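Local structure of dihydrofolate reductase, putative (Aspergillus flavus, 6DRS) at residues P3-P15 with R172-K184. The protein probably catalyses the NADPH-dependent reduction of dihydrofolate to tetrahydrofolate, as its family does, and here holds NADP and an antifolate inhibitor. Residues are numbered along the deposited sequence; the frame is centred on the assembly and turned at random.
Sequences PTNPLTLIVATTP and RPVRIVMTNVEKK. With H8A (3-{[(3R)-7,9-diamino-3-methyl-2,3-dihydrofuro[2,3-f]quinazolin-4-yl]oxy}benzonitrile), chain G.
N5 CB lies over one face of the R172 guanidinium, and the carbonyl oxygen of P6 receives a weak, bent hydrogen bond from the same group, with R172 NH2 2.8 Å from P6 O. The P6 ring packs on a second arginine, its CG sitting 3.6 Å above the plane of the R175 guanidinium, over the centre. L7 places CD1 over the other face of the R172 guanidinium. From L7 to T13 the backbones pair in parallel, starting with a nearly straight bond from L7 N to P173 O. At the edge of the R175 guanidinium T8 OG1 is gripped side-on by two nitrogens, R175 NE and NH1, each 3.0 Å away; the bend of the arginine at chi3 (-34°) brings its end toward strand 7-15. On one face of the sheet L9 CB meets I176 CG1; on the other, the CG1 atoms of I10 and V177 touch. These are neighbouring strands in the central sheet of the dihydrofolate reductase fold, with 150-157 on the far side of 7-17 and antiparallel 237-246 beyond 174-183. At I10 the strand reaches the inhibitor pocket: I10 O accepts an almost linear 2.8 Å bond from N12 of the inhibitor. V11 CG1 lies alongside M178, 3.9 Å from CE. A12 N bonds to NADP and A12 CB touches both T179 CB and the inhibitor's N13, while T179 OG1 is hydrogen-bonded to D40 OD1, which also holds the inhibitor. With T13 OG1 between the backbone N and carbonyl carbon (chi1 72°), the hydroxyl approaches M178 SD and shares a water with N180 OD1. T14 OG1 then donates to V181 O over 2.7 Å from above the carbonyl plane, and P15 CG rests against E182, whose carboxylate is salt-bridged to R238.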
# COMPACT_ATOMS: atom_id res chain seq x y z
N PRO A 3 11.84 21.93 1.83
CA PRO A 3 11.36 21.02 0.77
C PRO A 3 10.36 19.98 1.31
O PRO A 3 10.41 19.64 2.50
CB PRO A 3 12.63 20.36 0.21
CG PRO A 3 13.76 20.92 1.05
CD PRO A 3 13.11 21.39 2.33
N THR A 4 9.48 19.48 0.45
CA THR A 4 8.26 18.79 0.93
C THR A 4 8.41 17.26 0.82
O THR A 4 9.00 16.74 -0.14
CB THR A 4 6.98 19.49 0.43
OG1 THR A 4 5.91 18.56 0.60
CG2 THR A 4 7.02 19.93 -1.01
N ASN A 5 7.90 16.56 1.84
CA ASN A 5 8.18 15.14 2.07
C ASN A 5 7.69 14.30 0.90
O ASN A 5 6.72 14.65 0.23
CB ASN A 5 7.61 14.66 3.40
CG ASN A 5 8.57 14.80 4.57
OD1 ASN A 5 8.14 14.96 5.71
ND2 ASN A 5 9.86 14.73 4.30
N PRO A 6 8.37 13.18 0.62
CA PRO A 6 7.98 12.41 -0.56
C PRO A 6 6.64 11.67 -0.35
O PRO A 6 6.28 11.32 0.80
CB PRO A 6 9.13 11.42 -0.77
CG PRO A 6 9.70 11.23 0.62
CD PRO A 6 9.49 12.54 1.33
N LEU A 7 5.91 11.46 -1.44
CA LEU A 7 4.69 10.65 -1.40
C LEU A 7 5.00 9.29 -2.05
O LEU A 7 5.54 9.23 -3.14
CB LEU A 7 3.58 11.40 -2.14
CG LEU A 7 2.16 10.90 -1.88
CD1 LEU A 7 1.91 10.69 -0.39
CD2 LEU A 7 1.15 11.87 -2.45
N THR A 8 4.75 8.21 -1.34
CA THR A 8 5.10 6.92 -1.87
C THR A 8 3.81 6.15 -2.20
O THR A 8 3.01 5.89 -1.32
CB THR A 8 6.00 6.16 -0.89
OG1 THR A 8 7.14 6.99 -0.62
CG2 THR A 8 6.42 4.81 -1.40
N LEU A 9 3.64 5.81 -3.48
CA LEU A 9 2.65 4.81 -3.92
C LEU A 9 3.27 3.41 -3.78
O LEU A 9 4.41 3.18 -4.21
CB LEU A 9 2.31 5.08 -5.39
CG LEU A 9 1.43 6.29 -5.65
CD1 LEU A 9 2.09 7.57 -5.14
CD2 LEU A 9 1.11 6.40 -7.14
N ILE A 10 2.56 2.50 -3.13
CA ILE A 10 3.03 1.13 -3.07
C ILE A 10 1.93 0.23 -3.65
O ILE A 10 0.73 0.38 -3.31
CB ILE A 10 3.42 0.72 -1.65
CG1 ILE A 10 3.99 -0.69 -1.62
CG2 ILE A 10 2.26 0.90 -0.67
CD1 ILE A 10 4.42 -1.16 -0.26
N VAL A 11 2.37 -0.70 -4.50
CA VAL A 11 1.43 -1.47 -5.35
C VAL A 11 2.09 -2.79 -5.72
O VAL A 11 3.32 -2.87 -5.81
CB VAL A 11 1.08 -0.66 -6.62
CG1 VAL A 11 2.28 -0.56 -7.56
CG2 VAL A 11 -0.14 -1.20 -7.36
N ALA A 12 1.27 -3.84 -5.90
CA ALA A 12 1.72 -5.06 -6.59
C ALA A 12 1.06 -5.10 -7.99
O ALA A 12 -0.13 -4.82 -8.11
CB ALA A 12 1.42 -6.29 -5.76
N THR A 13 1.85 -5.31 -9.04
CA THR A 13 1.29 -5.41 -10.40
C THR A 13 1.66 -6.75 -11.04
O THR A 13 2.63 -7.42 -10.62
CB THR A 13 1.65 -4.24 -11.31
OG1 THR A 13 3.03 -4.37 -11.66
CG2 THR A 13 1.37 -2.90 -10.69
N THR A 14 0.82 -7.14 -12.02
CA THR A 14 1.06 -8.30 -12.88
C THR A 14 1.00 -7.85 -14.35
O THR A 14 0.07 -7.10 -14.74
CB THR A 14 0.13 -9.47 -12.51
OG1 THR A 14 0.66 -10.59 -13.21
CG2 THR A 14 -1.33 -9.25 -12.86
N PRO A 15 2.01 -8.23 -15.17
CA PRO A 15 2.01 -7.76 -16.56
C PRO A 15 1.01 -8.52 -17.45
O PRO A 15 0.94 -9.77 -17.40
CB PRO A 15 3.44 -7.95 -17.05
CG PRO A 15 3.94 -9.09 -16.24
CD PRO A 15 3.29 -8.89 -14.88
N ARG A 172 5.77 17.66 -3.63
CA ARG A 172 5.93 16.25 -3.30
C ARG A 172 6.66 15.54 -4.45
O ARG A 172 6.15 15.52 -5.58
CB ARG A 172 4.57 15.60 -3.01
CG ARG A 172 4.02 15.86 -1.61
CD ARG A 172 4.12 14.70 -0.63
NE ARG A 172 3.39 14.88 0.63
CZ ARG A 172 3.44 14.08 1.71
NH1 ARG A 172 2.76 14.40 2.79
NH2 ARG A 172 4.15 12.96 1.72
N PRO A 173 7.88 15.00 -4.20
CA PRO A 173 8.32 13.89 -5.06
C PRO A 173 7.36 12.69 -4.89
O PRO A 173 6.84 12.44 -3.77
CB PRO A 173 9.77 13.55 -4.65
CG PRO A 173 10.01 14.31 -3.35
CD PRO A 173 9.00 15.45 -3.35
N VAL A 174 7.07 12.00 -5.99
CA VAL A 174 6.27 10.79 -5.90
C VAL A 174 7.13 9.60 -6.34
O VAL A 174 7.88 9.67 -7.31
CB VAL A 174 4.93 10.85 -6.66
CG1 VAL A 174 4.15 12.11 -6.34
CG2 VAL A 174 5.12 10.68 -8.15
N ARG A 175 7.05 8.55 -5.55
CA ARG A 175 7.86 7.40 -5.80
C ARG A 175 6.92 6.21 -5.83
O ARG A 175 5.90 6.20 -5.12
CB ARG A 175 8.88 7.23 -4.67
CG ARG A 175 9.56 8.54 -4.31
CD ARG A 175 10.25 8.66 -2.99
NE ARG A 175 9.74 7.97 -1.82
CZ ARG A 175 10.45 7.90 -0.71
NH1 ARG A 175 9.98 7.31 0.37
NH2 ARG A 175 11.66 8.43 -0.68
N ILE A 176 7.28 5.20 -6.63
CA ILE A 176 6.49 4.01 -6.67
C ILE A 176 7.33 2.84 -6.16
O ILE A 176 8.38 2.55 -6.72
CB ILE A 176 5.92 3.77 -8.09
CG1 ILE A 176 4.92 4.86 -8.48
CG2 ILE A 176 5.28 2.39 -8.15
CD1 ILE A 176 4.61 4.91 -9.95
N VAL A 177 6.86 2.17 -5.11
CA VAL A 177 7.44 0.90 -4.70
C VAL A 177 6.56 -0.23 -5.27
O VAL A 177 5.36 -0.38 -4.88
CB VAL A 177 7.55 0.82 -3.17
CG1 VAL A 177 7.97 -0.56 -2.71
CG2 VAL A 177 8.50 1.91 -2.68
N MET A 178 7.10 -1.01 -6.20
CA MET A 178 6.23 -1.91 -6.95
C MET A 178 6.69 -3.36 -6.77
O MET A 178 7.89 -3.66 -6.91
CB MET A 178 6.22 -1.56 -8.44
CG MET A 178 5.35 -2.53 -9.26
SD MET A 178 5.19 -2.11 -11.00
CE MET A 178 4.27 -0.57 -10.96
N THR A 179 5.75 -4.25 -6.43
CA THR A 179 6.05 -5.66 -6.49
C THR A 179 5.54 -6.20 -7.83
O THR A 179 4.33 -6.13 -8.11
CB THR A 179 5.37 -6.44 -5.35
OG1 THR A 179 5.71 -5.85 -4.09
CG2 THR A 179 5.75 -7.90 -5.39
N ASN A 180 6.46 -6.71 -8.66
CA ASN A 180 6.12 -7.40 -9.94
C ASN A 180 5.77 -8.85 -9.64
O ASN A 180 6.51 -9.55 -8.95
CB ASN A 180 7.25 -7.38 -10.97
CG ASN A 180 7.58 -5.97 -11.35
OD1 ASN A 180 6.68 -5.14 -11.47
ND2 ASN A 180 8.86 -5.67 -11.42
N VAL A 181 4.61 -9.26 -10.16
CA VAL A 181 4.05 -10.60 -9.94
C VAL A 181 3.86 -11.26 -11.32
O VAL A 181 3.19 -10.70 -12.19
CB VAL A 181 2.72 -10.55 -9.16
CG1 VAL A 181 2.05 -11.91 -9.08
CG2 VAL A 181 2.92 -9.98 -7.76
N GLU A 182 4.45 -12.43 -11.50
CA GLU A 182 4.35 -13.15 -12.76
C GLU A 182 4.05 -14.62 -12.48
O GLU A 182 4.56 -15.17 -11.51
CB GLU A 182 5.66 -13.06 -13.53
CG GLU A 182 5.65 -11.92 -14.52
CD GLU A 182 6.98 -11.60 -15.16
OE1 GLU A 182 7.85 -12.50 -15.21
OE2 GLU A 182 7.15 -10.43 -15.58
N LYS A 183 3.26 -15.27 -13.34
CA LYS A 183 3.10 -16.76 -13.21
C LYS A 183 4.40 -17.44 -13.68
O LYS A 183 5.09 -16.92 -14.57
CB LYS A 183 1.89 -17.23 -14.01
CG LYS A 183 0.52 -16.90 -13.44
CD LYS A 183 -0.52 -17.88 -13.96
CE LYS A 183 -1.90 -17.79 -13.34
NZ LYS A 183 -2.66 -16.73 -14.04
N LYS A 184 4.76 -18.58 -13.06
CA LYS A 184 5.84 -19.45 -13.60
C LYS A 184 5.38 -19.99 -14.96
O LYS A 184 4.20 -20.26 -15.15
CB LYS A 184 6.13 -20.66 -12.71
CG LYS A 184 6.14 -20.43 -11.20
CD LYS A 184 7.48 -19.99 -10.66
CE LYS A 184 8.38 -21.15 -10.32
NZ LYS A 184 7.99 -21.75 -9.03
C2 H8A G . -2.56 -5.96 -0.09
C3 H8A G . -1.27 -6.24 -0.56
C4 H8A G . -0.51 -5.23 -1.17
C5 H8A G . -1.04 -3.93 -1.35
C6 H8A G . -2.34 -3.68 -0.84
C7 H8A G . -3.06 -4.68 -0.26
C8 H8A G . -0.26 -2.96 -1.93
O1 H8A G . -3.31 -6.92 0.51
C10 H8A G . 1.49 -4.49 -2.21
C14 H8A G . -3.50 -7.02 1.88
C15 H8A G . -4.59 -7.77 2.36
C16 H8A G . -4.80 -7.88 3.74
C17 H8A G . -3.93 -7.25 4.64
C18 H8A G . -2.82 -6.49 4.20
N9 H8A G . 0.99 -3.26 -2.37
N11 H8A G . 0.74 -5.47 -1.65
N12 H8A G . -0.78 -1.60 -2.07
N13 H8A G . 2.83 -4.86 -2.66
C19 H8A G . -2.63 -6.38 2.80
C20 H8A G . -2.00 -5.88 5.07
N21 H8A G . -1.31 -5.31 5.86
C22 H8A G . -4.38 -4.21 0.15
C23 H8A G . -4.40 -2.81 -0.48
O24 H8A G . -3.05 -2.51 -0.87
C25 H8A G . -4.34 -3.92 1.64
O HOH W 1 4.47 -6.10 -13.20